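Local structure of antigen MTB48, Mycobacterial protein (Mycobacterium smegmatis, 4WJ1) at residues 169-181 and 193-206. The protein is a substrate of the ESX-1 type VII secretion system and probably takes part in DNA conjugation, at least in the recipient strain. Sequence-based numbering, arbitrary orientation.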
ATOM      1  N   THR A 169       4.907   6.862   6.646  1.00 37.80           N
ATOM      2  CA  THR A 169       5.648   5.683   7.065  1.00 29.29           C
ATOM      3  C   THR A 169       6.404   5.069   5.905  1.00 31.67           C
ATOM      4  O   THR A 169       7.588   4.754   6.018  1.00 35.74           O
ATOM      5  CB  THR A 169       4.738   4.604   7.646  1.00 26.44           C
ATOM      6  OG1 THR A 169       3.937   5.161   8.685  1.00 34.31           O
ATOM      7  CG2 THR A 169       5.585   3.500   8.228  1.00 28.28           C
ATOM      8  N   LEU A 170       5.699   4.878   4.794  1.00 26.74           N
ATOM      9  CA  LEU A 170       6.291   4.249   3.629  1.00 30.97           C
ATOM     10  C   LEU A 170       7.347   5.143   2.987  1.00 34.01           C
ATOM     11  O   LEU A 170       8.375   4.654   2.551  1.00 37.13           O
ATOM     12  CB  LEU A 170       5.217   3.884   2.618  1.00 26.72           C
ATOM     13  CG  LEU A 170       4.297   2.779   3.124  1.00 26.20           C
ATOM     14  CD1 LEU A 170       3.435   2.244   2.006  1.00 26.27           C
ATOM     15  CD2 LEU A 170       5.075   1.664   3.820  1.00 25.95           C
ATOM     16  N   GLU A 171       7.112   6.448   2.949  1.00 33.63           N
ATOM     17  CA  GLU A 171       8.143   7.369   2.477  1.00 33.62           C
ATOM     18  C   GLU A 171       9.387   7.242   3.341  1.00 36.17           C
ATOM     19  O   GLU A 171      10.511   7.188   2.838  1.00 42.14           O
ATOM     20  CB  GLU A 171       7.632   8.802   2.506  1.00 38.78           C
ATOM     21  CG  GLU A 171       6.483   9.038   1.562  1.00 38.40           C
ATOM     22  CD  GLU A 171       5.922  10.420   1.695  1.00 48.69           C
ATOM     23  OE1 GLU A 171       6.157  11.047   2.754  1.00 61.96           O
ATOM     24  OE2 GLU A 171       5.256  10.878   0.740  1.00 44.41           O
ATOM     25  N   GLY A 172       9.176   7.180   4.652  1.00 34.84           N
ATOM     26  CA  GLY A 172      10.270   6.987   5.585  1.00 33.83           C
ATOM     27  C   GLY A 172      10.951   5.657   5.340  1.00 39.31           C
ATOM     28  O   GLY A 172      12.181   5.548   5.339  1.00 41.17           O
ATOM     29  N   HIS A 173      10.137   4.636   5.116  1.00 33.07           N
ATOM     30  CA  HIS A 173      10.659   3.305   4.922  1.00 30.96           C
ATOM     31  C   HIS A 173      11.544   3.254   3.676  1.00 31.17           C
ATOM     32  O   HIS A 173      12.531   2.540   3.654  1.00 31.21           O
ATOM     33  CB  HIS A 173       9.518   2.298   4.805  1.00 26.64           C
ATOM     34  CG  HIS A 173       9.978   0.869   4.791  1.00 28.07           C
ATOM     35  ND1 HIS A 173      10.652   0.299   5.851  1.00 30.07           N
ATOM     36  CD2 HIS A 173       9.870  -0.084   3.845  1.00 27.39           C
ATOM     37  CE1 HIS A 173      10.928  -0.961   5.557  1.00 26.19           C
ATOM     38  NE2 HIS A 173      10.473  -1.222   4.352  1.00 31.31           N
ATOM     39  N   GLY A 174      11.179   4.015   2.649  1.00 30.08           N
ATOM     40  CA  GLY A 174      11.950   4.067   1.420  1.00 36.59           C
ATOM     41  C   GLY A 174      13.372   4.528   1.666  1.00 38.29           C
ATOM     42  O   GLY A 174      14.290   4.092   0.990  1.00 48.83           O
ATOM     43  N   ARG A 175      13.560   5.390   2.660  1.00 40.11           N
ATOM     44  CA  ARG A 175      14.866   6.003   2.880  1.00 38.29           C
ATOM     45  C   ARG A 175      15.891   5.007   3.403  1.00 39.15           C
ATOM     46  O   ARG A 175      17.085   5.278   3.355  1.00 41.17           O
ATOM     47  CB  ARG A 175      14.745   7.190   3.840  1.00 34.86           C
ATOM     48  CG  ARG A 175      13.851   8.301   3.305  1.00 36.69           C
ATOM     49  CD  ARG A 175      13.789   9.508   4.233  1.00 45.41           C
ATOM     50  NE  ARG A 175      12.754  10.445   3.796  1.00 54.37           N
ATOM     51  CZ  ARG A 175      11.588  10.636   4.416  1.00 53.72           C
ATOM     52  NH1 ARG A 175      11.291   9.973   5.520  1.00 52.13           N
ATOM     53  NH2 ARG A 175      10.711  11.506   3.938  1.00 55.92           N
ATOM     54  N   HIS A 176      15.439   3.851   3.892  1.00 44.86           N
ATOM     55  CA  HIS A 176      16.378   2.806   4.318  1.00 42.42           C
ATOM     56  C   HIS A 176      17.177   2.283   3.129  1.00 43.77           C
ATOM     57  O   HIS A 176      18.223   1.662   3.305  1.00 43.81           O
ATOM     58  CB  HIS A 176      15.652   1.633   4.995  1.00 39.74           C
ATOM     59  CG  HIS A 176      15.066   1.971   6.338  1.00 51.16           C
ATOM     60  ND1 HIS A 176      15.842   2.199   7.454  1.00 60.28           N
ATOM     61  CD2 HIS A 176      13.781   2.114   6.737  1.00 52.81           C
ATOM     62  CE1 HIS A 176      15.061   2.479   8.484  1.00 59.38           C
ATOM     63  NE2 HIS A 176      13.807   2.439   8.076  1.00 58.00           N
ATOM     64  N   PHE A 177      16.674   2.535   1.925  1.00 36.63           N
ATOM     65  CA  PHE A 177      17.224   1.938   0.723  1.00 37.77           C
ATOM     66  C   PHE A 177      17.964   2.963  -0.108  1.00 45.56           C
ATOM     67  O   PHE A 177      18.807   2.605  -0.921  1.00 49.96           O
ATOM     68  CB  PHE A 177      16.110   1.291  -0.111  1.00 33.15           C
ATOM     69  CG  PHE A 177      15.344   0.259   0.633  1.00 38.43           C
ATOM     70  CD1 PHE A 177      15.770  -1.047   0.650  1.00 37.65           C
ATOM     71  CD2 PHE A 177      14.216   0.610   1.376  1.00 43.00           C
ATOM     72  CE1 PHE A 177      15.069  -2.007   1.378  1.00 39.53           C
ATOM     73  CE2 PHE A 177      13.517  -0.338   2.098  1.00 38.77           C
ATOM     74  CZ  PHE A 177      13.945  -1.650   2.096  1.00 38.82           C
ATOM     75  N   ALA A 178      17.661   4.239   0.108  1.00 42.17           N
ATOM     76  CA  ALA A 178      18.095   5.278  -0.819  1.00 38.32           C
ATOM     77  C   ALA A 178      19.611   5.466  -0.884  1.00 39.81           C
ATOM     78  O   ALA A 178      20.140   5.848  -1.914  1.00 43.19           O
ATOM     79  CB  ALA A 178      17.439   6.588  -0.465  1.00 33.53           C
ATOM     80  N   ASN A 179      20.299   5.210   0.218  1.00 41.39           N
ATOM     81  CA  ASN A 179      21.712   5.507   0.326  1.00 41.02           C
ATOM     82  C   ASN A 179      22.554   4.288  -0.032  1.00 44.59           C
ATOM     83  O   ASN A 179      22.294   3.202   0.448  1.00 49.27           O
ATOM     84  CB  ASN A 179      22.045   5.984   1.744  1.00 46.98           C
ATOM     85  CG  ASN A 179      21.660   4.949   2.823  1.00 65.31           C
ATOM     86  OD1 ASN A 179      20.536   4.416   2.838  1.00 62.05           O
ATOM     87  ND2 ASN A 179      22.600   4.658   3.721  1.00 68.08           N
ATOM     88  N   PRO A 180      23.560   4.467  -0.894  1.00 36.89           N
ATOM     89  CA  PRO A 180      24.493   3.383  -1.200  1.00 41.28           C
ATOM     90  C   PRO A 180      25.367   3.011  -0.012  1.00 39.37           C
ATOM     91  O   PRO A 180      25.714   3.895   0.751  1.00 43.56           O
ATOM     92  CB  PRO A 180      25.367   3.971  -2.328  1.00 41.78           C
ATOM     93  CG  PRO A 180      24.554   5.079  -2.907  1.00 47.71           C
ATOM     94  CD  PRO A 180      23.743   5.632  -1.775  1.00 43.60           C
ATOM     95  N   ALA A 181      25.750   1.743   0.108  1.00 41.61           N
ATOM     96  CA  ALA A 181      26.701   1.310   1.126  1.00 40.69           C
ATOM     97  C   ALA A 181      27.991   2.129   1.098  1.00 52.17           C
ATOM     98  O   ALA A 181      28.455   2.555   0.034  1.00 58.99           O
ATOM     99  CB  ALA A 181      27.026  -0.163   0.948  1.00 38.47           C
ATOM    100  N   ALA A 193      23.263   0.109  -6.089  1.00 35.69           N
ATOM    101  CA  ALA A 193      22.769   1.439  -5.755  1.00 34.75           C
ATOM    102  C   ALA A 193      21.565   1.791  -6.623  1.00 37.07           C
ATOM    103  O   ALA A 193      20.589   2.383  -6.160  1.00 44.00           O
ATOM    104  CB  ALA A 193      23.855   2.468  -5.918  1.00 32.75           C
ATOM    105  N   GLU A 194      21.635   1.400  -7.884  1.00 32.39           N
ATOM    106  CA  GLU A 194      20.544   1.626  -8.818  1.00 36.12           C
ATOM    107  C   GLU A 194      19.287   0.846  -8.409  1.00 38.76           C
ATOM    108  O   GLU A 194      18.168   1.365  -8.464  1.00 40.28           O
ATOM    109  CB  GLU A 194      20.986   1.249 -10.238  1.00 35.01           C
ATOM    110  CG  GLU A 194      19.974   1.606 -11.308  1.00 57.26           C
ATOM    111  CD  GLU A 194      19.622   3.086 -11.332  1.00 73.12           C
ATOM    112  OE1 GLU A 194      20.462   3.913 -10.913  1.00 77.51           O
ATOM    113  OE2 GLU A 194      18.496   3.424 -11.764  1.00 80.20           O
ATOM    114  N   ALA A 195      19.484  -0.397  -7.985  1.00 35.76           N
ATOM    115  CA  ALA A 195      18.384  -1.261  -7.604  1.00 35.38           C
ATOM    116  C   ALA A 195      17.726  -0.672  -6.371  1.00 41.67           C
ATOM    117  O   ALA A 195      16.497  -0.623  -6.249  1.00 39.80           O
ATOM    118  CB  ALA A 195      18.879  -2.681  -7.338  1.00 35.31           C
ATOM    119  N   GLN A 196      18.572  -0.188  -5.474  1.00 37.74           N
ATOM    120  CA  GLN A 196      18.112   0.420  -4.250  1.00 31.27           C
ATOM    121  C   GLN A 196      17.332   1.684  -4.541  1.00 36.40           C
ATOM    122  O   GLN A 196      16.300   1.938  -3.929  1.00 42.50           O
ATOM    123  CB  GLN A 196      19.284   0.723  -3.350  1.00 29.59           C
ATOM    124  CG  GLN A 196      19.909  -0.501  -2.738  1.00 35.87           C
ATOM    125  CD  GLN A 196      21.128  -0.132  -1.931  1.00 42.31           C
ATOM    126  OE1 GLN A 196      21.145   0.911  -1.281  1.00 42.69           O
ATOM    127  NE2 GLN A 196      22.167  -0.958  -1.995  1.00 42.39           N
ATOM    128  N   ARG A 197      17.822   2.480  -5.479  1.00 34.53           N
ATOM    129  CA  ARG A 197      17.118   3.694  -5.845  1.00 37.79           C
ATOM    130  C   ARG A 197      15.727   3.356  -6.370  1.00 37.17           C
ATOM    131  O   ARG A 197      14.763   4.058  -6.098  1.00 40.69           O
ATOM    132  CB  ARG A 197      17.896   4.485  -6.885  1.00 44.52           C
ATOM    133  CG  ARG A 197      17.284   5.841  -7.169  1.00 56.85           C
ATOM    134  CD  ARG A 197      17.746   6.404  -8.514  1.00 67.88           C
ATOM    135  NE  ARG A 197      17.453   5.506  -9.634  1.00 70.79           N
ATOM    136  CZ  ARG A 197      16.230   5.248 -10.100  1.00 71.64           C
ATOM    137  NH1 ARG A 197      15.145   5.802  -9.540  1.00 64.42           N
ATOM    138  NH2 ARG A 197      16.091   4.419 -11.128  1.00 71.82           N
ATOM    139  N   ARG A 198      15.625   2.263  -7.113  1.00 38.32           N
ATOM    140  CA  ARG A 198      14.338   1.851  -7.640  1.00 34.58           C
ATOM    141  C   ARG A 198      13.404   1.478  -6.513  1.00 34.16           C
ATOM    142  O   ARG A 198      12.251   1.906  -6.498  1.00 40.74           O
ATOM    143  CB  ARG A 198      14.490   0.676  -8.597  1.00 31.74           C
ATOM    144  CG  ARG A 198      15.175   1.041  -9.892  1.00 33.81           C
ATOM    145  CD  ARG A 198      14.973  -0.021 -10.951  1.00 39.13           C
ATOM    146  NE  ARG A 198      15.903   0.182 -12.055  1.00 54.24           N
ATOM    147  CZ  ARG A 198      17.064  -0.453 -12.149  1.00 55.63           C
ATOM    148  NH1 ARG A 198      17.392  -1.328 -11.198  1.00 46.83           N
ATOM    149  NH2 ARG A 198      17.880  -0.224 -13.181  1.00 57.96           N
ATOM    150  N   LEU A 199      13.908   0.685  -5.572  1.00 30.93           N
ATOM    151  CA  LEU A 199      13.083   0.164  -4.497  1.00 32.18           C
ATOM    152  C   LEU A 199      12.694   1.288  -3.552  1.00 41.75           C
ATOM    153  O   LEU A 199      11.537   1.397  -3.129  1.00 40.15           O
ATOM    154  CB  LEU A 199      13.813  -0.944  -3.748  1.00 28.21           C
ATOM    155  CG  LEU A 199      12.994  -1.516  -2.587  1.00 29.39           C
ATOM    156  CD1 LEU A 199      11.628  -1.965  -3.069  1.00 27.58           C
ATOM    157  CD2 LEU A 199      13.746  -2.668  -1.901  1.00 27.91           C
ATOM    158  N   SER A 200      13.674   2.132  -3.244  1.00 36.60           N
ATOM    159  CA  SER A 200      13.455   3.327  -2.441  1.00 36.62           C
ATOM    160  C   SER A 200      12.409   4.256  -3.066  1.00 41.67           C
ATOM    161  O   SER A 200      11.531   4.768  -2.391  1.00 41.32           O
ATOM    162  CB  SER A 200      14.772   4.071  -2.249  1.00 39.36           C
ATOM    163  OG  SER A 200      14.539   5.440  -2.020  1.00 55.11           O
ATOM    164  N   THR A 201      12.499   4.466  -4.368  1.00 41.41           N
ATOM    165  CA  THR A 201      11.562   5.342  -5.040  1.00 31.75           C
ATOM    166  C   THR A 201      10.178   4.720  -5.071  1.00 37.97           C
ATOM    167  O   THR A 201       9.168   5.414  -5.018  1.00 38.50           O
ATOM    168  CB  THR A 201      12.063   5.651  -6.450  1.00 32.71           C
ATOM    169  OG1 THR A 201      13.046   6.677  -6.343  1.00 48.24           O
ATOM    170  CG2 THR A 201      10.963   6.147  -7.361  1.00 32.56           C
ATOM    171  N   TRP A 202      10.141   3.396  -5.141  1.00 33.50           N
ATOM    172  CA  TRP A 202       8.883   2.696  -5.246  1.00 35.37           C
ATOM    173  C   TRP A 202       8.124   2.772  -3.915  1.00 35.14           C
ATOM    174  O   TRP A 202       6.913   2.943  -3.887  1.00 32.10           O
ATOM    175  CB  TRP A 202       9.129   1.256  -5.657  1.00 29.37           C
ATOM    176  CG  TRP A 202       7.923   0.394  -5.645  1.00 31.53           C
ATOM    177  CD1 TRP A 202       7.040   0.207  -6.660  1.00 35.23           C
ATOM    178  CD2 TRP A 202       7.478  -0.429  -4.566  1.00 32.44           C
ATOM    179  NE1 TRP A 202       6.058  -0.681  -6.279  1.00 40.47           N
ATOM    180  CE2 TRP A 202       6.305  -1.085  -4.993  1.00 34.36           C
ATOM    181  CE3 TRP A 202       7.954  -0.673  -3.274  1.00 33.26           C
ATOM    182  CZ2 TRP A 202       5.608  -1.974  -4.183  1.00 34.91           C
ATOM    183  CZ3 TRP A 202       7.257  -1.557  -2.464  1.00 31.60           C
ATOM    184  CH2 TRP A 202       6.097  -2.201  -2.926  1.00 30.68           C
ATOM    185  N   TRP A 203       8.855   2.656  -2.818  1.00 32.77           N
ATOM    186  CA  TRP A 203       8.256   2.786  -1.508  1.00 35.71           C
ATOM    187  C   TRP A 203       7.599   4.153  -1.364  1.00 39.06           C
ATOM    188  O   TRP A 203       6.490   4.254  -0.855  1.00 40.83           O
ATOM    189  CB  TRP A 203       9.295   2.562  -0.421  1.00 27.51           C
ATOM    190  CG  TRP A 203       9.454   1.124  -0.068  1.00 27.03           C
ATOM    191  CD1 TRP A 203      10.602   0.403  -0.102  1.00 32.84           C
ATOM    192  CD2 TRP A 203       8.428   0.224   0.388  1.00 41.00           C
ATOM    193  NE1 TRP A 203      10.368  -0.892   0.297  1.00 36.87           N
ATOM    194  CE2 TRP A 203       9.040  -1.028   0.606  1.00 36.39           C
ATOM    195  CE3 TRP A 203       7.053   0.358   0.643  1.00 34.44           C
ATOM    196  CZ2 TRP A 203       8.330  -2.143   1.057  1.00 34.43           C
ATOM    197  CZ3 TRP A 203       6.347  -0.755   1.078  1.00 27.27           C
ATOM    198  CH2 TRP A 203       6.985  -1.984   1.289  1.00 31.98           C
ATOM    199  N   ALA A 204       8.268   5.194  -1.840  1.00 35.45           N
ATOM    200  CA  ALA A 204       7.685   6.522  -1.823  1.00 33.52           C
ATOM    201  C   ALA A 204       6.417   6.567  -2.672  1.00 38.48           C
ATOM    202  O   ALA A 204       5.451   7.231  -2.307  1.00 40.67           O
ATOM    203  CB  ALA A 204       8.665   7.529  -2.307  1.00 30.23           C
ATOM    204  N   ASP A 205       6.414   5.862  -3.798  1.00 35.68           N
ATOM    205  CA  ASP A 205       5.198   5.764  -4.612  1.00 41.19           C
ATOM    206  C   ASP A 205       4.109   5.027  -3.841  1.00 40.65           C
ATOM    207  O   ASP A 205       2.941   5.401  -3.890  1.00 44.43           O
ATOM    208  CB  ASP A 205       5.470   5.055  -5.945  1.00 47.84           C
ATOM    209  CG  ASP A 205       6.490   5.795  -6.801  1.00 63.75           C
ATOM    210  OD1 ASP A 205       6.758   6.978  -6.498  1.00 68.16           O
ATOM    211  OD2 ASP A 205       7.024   5.204  -7.774  1.00 73.65           O
HETATM  212  N   MSE A 206       4.499   3.982  -3.121  1.00 28.63           N
HETATM  213  CA  MSE A 206       3.557   3.243  -2.318  1.00 28.44           C
HETATM  214  C   MSE A 206       2.948   4.160  -1.244  1.00 36.34           C
HETATM  215  O   MSE A 206       1.756   4.076  -0.949  1.00 39.62           O
HETATM  216  CB  MSE A 206       4.234   2.025  -1.697  1.00 27.49           C
HETATM  217  CG  MSE A 206       4.470   0.912  -2.696  1.00 34.78           C
HETATM  218 SE   MSE A 206       2.904   0.515  -3.808  0.71 28.33          SE
HETATM  219  CE  MSE A 206       3.477   1.416  -5.442  1.00 29.36           C
TER
HETATM  220  O   HOH W   1       5.468   9.731  -1.824  1.00 44.83           O
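Trp203 lies between two aromatic side chains: CD2 of His173, from the facing helix, sits over the centre of one indole face, and CZ3 of Trp202, the preceding residue on the same helix, over the centre of the other. These groups help join the two arms of an antiparallel helical hairpin in the PPE domain of EspB; the axes of segments 169-178 and 193-206 approach to 7.3 Å, and their N-to-C directions differ by 177°. The His173 pair is a T-shaped stack, its planes at 82°, with CD2 3.5 Å from Trp203 CE2. His173 CB points toward helix 193-206 and, with CG anti to the backbone N, the imidazole edge comes over the indole. Phe177 extends the aromatic cluster, its ring slid past the pyrrole ring of Trp203 with centroids 5.2 Å apart and planes at 24°, while one of its faces takes a CH-pi contact from Leu199 CD2, 3.9 Å from the ring centroid.

The pairing is closest where Gly174 CA lies 4.2 Å from Ser200 CA; Gly174 also packs against Trp203 CB. Knobs-into-holes packing runs both ways: Phe177 enters a hole formed by Gln196, Leu199, Ser200 and Trp203, and Trp203 one formed by Leu170, His173, Gly174 and Phe177. Leu170 divides its branches, CD2 meeting Trp203 CZ3 and CD1 lying 3.8 Å from CB of selenomethionine Met206. Ser200 OG donates a weak hydrogen bond, 3.3 Å long, to Gly174 O.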